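PDB 3TW9: D-galactonate dehydratase family member SEN1436 from Salmonella enterica subsp. enterica serovar Enteritidis, which catalyses, with low activity in vitro, the magnesium-dependent dehydration of D-gluconate to 2-dehydro-3-deoxy-D-gluconate, a role of doubtful weight in the cell. Local coordinates for residues C[241-255]-C[267-281]. Numbering follows the deposited sequence.
Sequences FGIEFIHDVHERVTP and QYQLFYLEDPVAPEN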
loop_
_atom_site.group_PDB
_atom_site.type_symbol
_atom_site.label_atom_id
_atom_site.label_comp_id
_atom_site.label_asym_id
_atom_site.label_seq_id
_atom_site.Cartn_x
_atom_site.Cartn_y
_atom_site.Cartn_z
ATOM N N PHE C 241 15.002 -32.729 4.454
ATOM C CA PHE C 241 14.968 -31.312 4.084
ATOM C C PHE C 241 13.653 -30.860 3.478
ATOM O O PHE C 241 13.508 -29.687 3.149
ATOM C CB PHE C 241 16.127 -30.976 3.136
ATOM C CG PHE C 241 17.443 -30.762 3.830
ATOM C CD1 PHE C 241 17.874 -29.477 4.144
ATOM C CD2 PHE C 241 18.254 -31.839 4.161
ATOM C CE1 PHE C 241 19.090 -29.288 4.789
ATOM C CE2 PHE C 241 19.465 -31.653 4.810
ATOM C CZ PHE C 241 19.883 -30.376 5.127
ATOM N N GLY C 242 12.696 -31.774 3.336
ATOM C CA GLY C 242 11.376 -31.437 2.816
ATOM C C GLY C 242 10.573 -30.571 3.777
ATOM O O GLY C 242 9.923 -29.611 3.353
ATOM N N ILE C 243 10.638 -30.904 5.068
ATOM C CA ILE C 243 9.972 -30.137 6.132
ATOM C C ILE C 243 10.625 -28.750 6.267
ATOM O O ILE C 243 11.838 -28.631 6.239
ATOM C CB ILE C 243 9.980 -30.912 7.488
ATOM C CG1 ILE C 243 9.246 -30.145 8.599
ATOM C CG2 ILE C 243 11.395 -31.309 7.921
ATOM C CD1 ILE C 243 7.760 -29.967 8.335
ATOM N N GLU C 244 9.798 -27.719 6.379
ATOM C CA GLU C 244 10.300 -26.365 6.607
ATOM C C GLU C 244 10.456 -26.086 8.105
ATOM O O GLU C 244 9.539 -26.347 8.901
ATOM C CB GLU C 244 9.390 -25.315 5.956
ATOM C CG GLU C 244 9.254 -25.394 4.434
ATOM C CD GLU C 244 10.514 -24.988 3.655
ATOM O OE1 GLU C 244 11.419 -24.338 4.214
ATOM O OE2 GLU C 244 10.602 -25.341 2.466
ATOM N N PHE C 245 11.626 -25.556 8.472
ATOM C CA PHE C 245 11.980 -25.247 9.862
ATOM C C PHE C 245 12.094 -23.753 10.092
ATOM O O PHE C 245 12.681 -23.040 9.275
ATOM C CB PHE C 245 13.345 -25.835 10.222
ATOM C CG PHE C 245 13.370 -27.332 10.372
ATOM C CD1 PHE C 245 12.199 -28.052 10.633
ATOM C CD2 PHE C 245 14.582 -28.011 10.321
ATOM C CE1 PHE C 245 12.239 -29.430 10.796
ATOM C CE2 PHE C 245 14.631 -29.406 10.479
ATOM C CZ PHE C 245 13.441 -30.103 10.723
ATOM N N ILE C 246 11.491 -23.306 11.185
ATOM C CA ILE C 246 11.669 -21.949 11.705
ATOM C C ILE C 246 12.352 -22.005 13.065
ATOM O O ILE C 246 12.070 -22.877 13.877
ATOM C CB ILE C 246 10.302 -21.236 11.779
ATOM C CG1 ILE C 246 9.928 -20.784 10.369
ATOM C CG2 ILE C 246 10.285 -20.054 12.812
ATOM C CD1 ILE C 246 8.542 -20.538 10.203
ATOM N N HIS C 247 13.281 -21.086 13.306
ATOM C CA HIS C 247 13.882 -20.979 14.618
ATOM C C HIS C 247 13.813 -19.540 15.068
ATOM O O HIS C 247 14.183 -18.642 14.316
ATOM C CB HIS C 247 15.345 -21.461 14.638
ATOM C CG HIS C 247 15.953 -21.391 16.006
ATOM N ND1 HIS C 247 15.580 -22.251 17.017
ATOM C CD2 HIS C 247 16.820 -20.509 16.560
ATOM C CE1 HIS C 247 16.240 -21.943 18.122
ATOM N NE2 HIS C 247 16.992 -20.883 17.875
ATOM N N ASP C 248 13.380 -19.341 16.303
ATOM C CA ASP C 248 13.253 -18.005 16.886
ATOM C C ASP C 248 14.390 -17.734 17.872
ATOM O O ASP C 248 14.470 -18.323 18.953
ATOM C CB ASP C 248 11.870 -17.924 17.589
ATOM C CG ASP C 248 11.460 -16.516 17.967
ATOM O OD1 ASP C 248 12.221 -15.569 17.697
ATOM O OD2 ASP C 248 10.347 -16.351 18.529
ATOM N N VAL C 249 15.273 -16.810 17.509
ATOM C CA VAL C 249 16.318 -16.320 18.429
ATOM C C VAL C 249 15.716 -15.475 19.580
ATOM O O VAL C 249 16.257 -15.465 20.684
ATOM C CB VAL C 249 17.361 -15.489 17.646
ATOM C CG1 VAL C 249 18.463 -14.961 18.555
ATOM C CG2 VAL C 249 17.964 -16.335 16.535
ATOM N N HIS C 250 14.628 -14.754 19.281
ATOM C CA HIS C 250 13.833 -13.993 20.257
ATOM C C HIS C 250 14.704 -13.045 21.042
ATOM O O HIS C 250 14.618 -13.001 22.262
ATOM C CB HIS C 250 13.098 -14.955 21.215
ATOM C CG HIS C 250 11.785 -14.444 21.721
ATOM N ND1 HIS C 250 11.675 -13.630 22.826
ATOM C CD2 HIS C 250 10.522 -14.632 21.267
ATOM C CE1 HIS C 250 10.402 -13.339 23.032
ATOM N NE2 HIS C 250 9.680 -13.937 22.102
ATOM N N GLU C 251 15.590 -12.335 20.332
ATOM C CA GLU C 251 16.439 -11.287 20.906
ATOM C C GLU C 251 17.344 -11.726 22.074
ATOM O O GLU C 251 17.780 -10.885 22.876
ATOM C CB GLU C 251 15.597 -10.008 21.240
ATOM C CG GLU C 251 14.540 -10.109 22.396
ATOM C CD GLU C 251 13.913 -8.783 22.807
ATOM O OE1 GLU C 251 13.111 -8.729 23.779
ATOM O OE2 GLU C 251 14.189 -7.773 22.151
ATOM N N ARG C 252 17.666 -13.021 22.144
ATOM C CA ARG C 252 18.323 -13.571 23.348
ATOM C C ARG C 252 19.860 -13.500 23.377
ATOM O O ARG C 252 20.470 -13.775 24.415
ATOM C CB ARG C 252 17.835 -15.009 23.613
ATOM C CG ARG C 252 16.384 -15.057 24.117
ATOM C CD ARG C 252 15.874 -16.494 24.218
ATOM N NE ARG C 252 15.776 -17.185 22.925
ATOM C CZ ARG C 252 15.801 -18.512 22.771
ATOM N NH1 ARG C 252 15.944 -19.303 23.833
ATOM N NH2 ARG C 252 15.705 -19.056 21.555
ATOM N N VAL C 253 20.490 -13.109 22.263
ATOM C CA VAL C 253 21.961 -13.121 22.184
ATOM C C VAL C 253 22.491 -11.779 21.684
ATOM O O VAL C 253 21.705 -10.972 21.192
ATOM C CB VAL C 253 22.522 -14.249 21.271
ATOM C CG1 VAL C 253 22.138 -15.651 21.801
ATOM C CG2 VAL C 253 22.075 -14.085 19.809
ATOM N N THR C 254 23.799 -11.546 21.827
ATOM C CA THR C 254 24.387 -10.285 21.324
ATOM C C THR C 254 24.342 -10.328 19.814
ATOM O O THR C 254 24.277 -11.417 19.198
ATOM C CB THR C 254 25.870 -10.063 21.735
ATOM O OG1 THR C 254 26.686 -11.104 21.162
ATOM C CG2 THR C 254 26.021 -9.942 23.240
ATOM N N PRO C 255 24.370 -9.147 19.196
ATOM C CA PRO C 255 24.228 -9.158 17.746
ATOM C C PRO C 255 25.244 -9.996 16.987
ATOM O O PRO C 255 24.845 -10.751 16.106
ATOM C CB PRO C 255 24.330 -7.688 17.386
ATOM C CG PRO C 255 23.734 -6.989 18.576
ATOM C CD PRO C 255 24.263 -7.783 19.760
ATOM N N GLN C 267 23.568 -23.963 6.173
ATOM C CA GLN C 267 23.576 -25.312 5.610
ATOM C C GLN C 267 22.284 -26.101 5.910
ATOM O O GLN C 267 22.005 -27.104 5.250
ATOM C CB GLN C 267 24.774 -26.095 6.149
ATOM C CG GLN C 267 24.793 -26.192 7.667
ATOM C CD GLN C 267 26.086 -26.767 8.222
ATOM O OE1 GLN C 267 26.516 -27.852 7.839
ATOM N NE2 GLN C 267 26.706 -26.034 9.141
ATOM N N TYR C 268 21.511 -25.647 6.898
ATOM C CA TYR C 268 20.287 -26.363 7.319
ATOM C C TYR C 268 19.018 -25.821 6.662
ATOM O O TYR C 268 17.913 -26.359 6.886
ATOM C CB TYR C 268 20.175 -26.374 8.847
ATOM C CG TYR C 268 21.414 -26.911 9.493
ATOM C CD1 TYR C 268 21.868 -28.205 9.191
ATOM C CD2 TYR C 268 22.155 -26.138 10.391
ATOM C CE1 TYR C 268 23.027 -28.721 9.770
ATOM C CE2 TYR C 268 23.319 -26.646 10.980
ATOM C CZ TYR C 268 23.748 -27.940 10.661
ATOM O OH TYR C 268 24.894 -28.453 11.231
ATOM N N GLN C 269 19.201 -24.760 5.859
ATOM C CA GLN C 269 18.155 -24.240 4.974
ATOM C C GLN C 269 16.856 -23.936 5.720
ATOM O O GLN C 269 15.793 -24.476 5.368
ATOM C CB GLN C 269 17.886 -25.235 3.831
ATOM C CG GLN C 269 19.108 -25.600 2.985
ATOM C CD GLN C 269 19.152 -24.831 1.679
ATOM O OE1 GLN C 269 18.580 -23.750 1.573
ATOM N NE2 GLN C 269 19.827 -25.389 0.676
ATOM N N LEU C 270 16.946 -23.104 6.760
ATOM C CA LEU C 270 15.765 -22.692 7.508
ATOM C C LEU C 270 14.836 -21.860 6.639
ATOM O O LEU C 270 15.280 -21.137 5.750
ATOM C CB LEU C 270 16.156 -21.898 8.766
ATOM C CG LEU C 270 16.474 -22.739 10.009
ATOM C CD1 LEU C 270 17.675 -23.657 9.803
ATOM C CD2 LEU C 270 16.689 -21.854 11.226
ATOM N N PHE C 271 13.544 -21.977 6.889
ATOM C CA PHE C 271 12.573 -21.124 6.213
ATOM C C PHE C 271 12.770 -19.672 6.670
ATOM O O PHE C 271 12.753 -18.747 5.859
ATOM C CB PHE C 271 11.160 -21.613 6.523
ATOM C CG PHE C 271 10.080 -20.852 5.821
ATOM C CD1 PHE C 271 9.781 -21.109 4.496
ATOM C CD2 PHE C 271 9.335 -19.880 6.506
ATOM C CE1 PHE C 271 8.756 -20.396 3.842
ATOM C CE2 PHE C 271 8.328 -19.173 5.855
ATOM C CZ PHE C 271 8.030 -19.435 4.542
ATOM N N TYR C 272 12.944 -19.504 7.979
ATOM C CA TYR C 272 13.514 -18.279 8.509
ATOM C C TYR C 272 14.130 -18.401 9.897
ATOM O O TYR C 272 13.775 -19.289 10.678
ATOM C CB TYR C 272 12.552 -17.084 8.368
ATOM C CG TYR C 272 11.244 -17.031 9.113
ATOM C CD1 TYR C 272 11.173 -17.117 10.526
ATOM C CD2 TYR C 272 10.064 -16.764 8.402
ATOM C CE1 TYR C 272 9.921 -16.953 11.191
ATOM C CE2 TYR C 272 8.858 -16.626 9.036
ATOM C CZ TYR C 272 8.773 -16.727 10.414
ATOM O OH TYR C 272 7.512 -16.542 10.983
ATOM N N LEU C 273 15.067 -17.491 10.172
ATOM C CA LEU C 273 15.630 -17.298 11.513
ATOM C C LEU C 273 15.045 -15.990 12.018
ATOM O O LEU C 273 15.172 -14.957 11.354
ATOM C CB LEU C 273 17.147 -17.172 11.440
ATOM C CG LEU C 273 17.924 -17.033 12.766
ATOM C CD1 LEU C 273 17.788 -18.322 13.600
ATOM C CD2 LEU C 273 19.378 -16.778 12.493
ATOM N N GLU C 274 14.393 -16.058 13.174
ATOM C CA GLU C 274 13.511 -15.004 13.660
ATOM C C GLU C 274 14.095 -14.193 14.810
ATOM O O GLU C 274 14.728 -14.737 15.723
ATOM C CB GLU C 274 12.173 -15.610 14.097
ATOM C CG GLU C 274 11.180 -14.557 14.546
ATOM C CD GLU C 274 9.968 -15.144 15.155
ATOM O OE1 GLU C 274 9.835 -16.369 15.073
ATOM O OE2 GLU C 274 9.141 -14.365 15.687
ATOM N N ASP C 275 13.821 -12.890 14.757
ATOM C CA ASP C 275 14.316 -11.910 15.759
ATOM C C ASP C 275 15.751 -12.121 16.190
ATOM O O ASP C 275 16.028 -12.292 17.380
ATOM C CB ASP C 275 13.367 -11.809 16.947
ATOM C CG ASP C 275 12.034 -11.272 16.565
ATOM O OD1 ASP C 275 11.817 -10.943 15.373
ATOM O OD2 ASP C 275 11.134 -11.210 17.452
ATOM N N PRO C 276 16.698 -12.095 15.214
ATOM C CA PRO C 276 18.088 -12.234 15.598
ATOM C C PRO C 276 18.587 -11.034 16.439
ATOM O O PRO C 276 19.588 -11.148 17.138
ATOM C CB PRO C 276 18.823 -12.291 14.247
ATOM C CG PRO C 276 17.927 -11.610 13.277
ATOM C CD PRO C 276 16.543 -11.994 13.745
ATOM N N VAL C 277 17.910 -9.895 16.325
ATOM C CA VAL C 277 18.248 -8.733 17.162
ATOM C C VAL C 277 16.994 -8.173 17.802
ATOM O O VAL C 277 15.885 -8.365 17.291
ATOM C CB VAL C 277 19.020 -7.610 16.389
ATOM C CG1 VAL C 277 20.323 -8.150 15.863
ATOM C CG2 VAL C 277 18.184 -7.003 15.218
ATOM N N ALA C 278 17.186 -7.468 18.908
ATOM C CA ALA C 278 16.163 -6.610 19.509
ATOM C C ALA C 278 15.841 -5.416 18.585
ATOM O O ALA C 278 16.694 -4.998 17.784
ATOM C CB ALA C 278 16.691 -6.093 20.846
ATOM N N PRO C 279 14.628 -4.830 18.702
ATOM C CA PRO C 279 14.301 -3.633 17.934
ATOM C C PRO C 279 15.299 -2.500 18.174
ATOM O O PRO C 279 15.639 -1.755 17.242
ATOM C CB PRO C 279 12.961 -3.194 18.490
ATOM C CG PRO C 279 12.384 -4.387 19.087
ATOM C CD PRO C 279 13.490 -5.255 19.551
ATOM N N GLU C 280 15.815 -2.413 19.399
ATOM C CA GLU C 280 16.802 -1.376 19.734
ATOM C C GLU C 280 18.161 -1.568 19.035
ATOM O O GLU C 280 19.006 -0.636 18.998
ATOM C CB GLU C 280 17.014 -1.330 21.240
ATOM C CG GLU C 280 15.784 -0.859 21.982
ATOM C CD GLU C 280 14.838 -1.977 22.393
ATOM O OE1 GLU C 280 14.985 -3.146 21.950
ATOM O OE2 GLU C 280 13.911 -1.683 23.162
ATOM N N ASN C 281 18.350 -2.744 18.458
ATOM C CA ASN C 281 19.590 -3.100 17.782
ATOM C C ASN C 281 19.430 -3.348 16.288
ATOM O O ASN C 281 20.269 -4.018 15.692
ATOM C CB ASN C 281 20.246 -4.337 18.434
ATOM C CG ASN C 281 20.898 -4.006 19.779
ATOM O OD1 ASN C 281 21.402 -2.882 19.964
ATOM N ND2 ASN C 281 20.911 -4.968 20.715
HETATM O O HOH W 1 13.204 -25.079 5.979
HETATM O O HOH W 2 10.412 -13.568 18.358
HETATM O O HOH W 3 21.166 -9.611 18.975
HETATM O O HOH W 4 19.525 -11.594 19.847
#
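Glu274 and Asp248 lie beside each other at the ends of neighbouring parallel strands, and their carboxylates stack with planes only 2° apart. Followed outward, Glu274 CB sits 3.6 Å from His247 O and equally near Asp248 OD1. With CG anti to the backbone N (chi1 -177°) and the chain extended beyond it, CG then passes alongside Asp248 OD1, CD comes to lie against the Asp248 carboxylate, and OE1 ends 3.3 Å from Asp248 CG. The other tip, OE2, forms a salt bridge with Arg321. Two acidic groups this close would repel; both are magnesium ligands of the enzyme, but in these coordinates water 2 bridges Asp248 OD1 and Asp275 OD2, and Arg321 probably offsets part of the repulsion.

The backbones fix this pairing. His247 spends both its N and its O on strand 272-274: its N donates to Tyr272 O, and its O accepts from Glu274 N at 2.8 Å. Val249 N next donates to Glu274 O, and Glu251 N reaches Asp275 O at 3.0 Å, so the bonding runs on past the strand ends.

On the Asp248 and Glu274 side of the sheet, Ile246 rests over one face of the Tyr272 ring, CG1 4.0 Å from the ring centroid, a CH-pi contact; Tyr272 OH is hydrogen-bonded to Tyr150 OH. On the reverse side, Leu273 CD1 meets the His247 ring at its edge and Val249 CG2 at 3.5 Å. Water 1 bridges the segments, donating to Glu244 OE1 and to Gln269 O while accepting from Phe245 N.

Strands 244-248 and 272-274 run 17° from parallel, 4.7 Å apart, joined through helix 255-265: a beta-alpha-beta unit of the enolase-superfamily barrel, with metal-binding acids at successive strand ends.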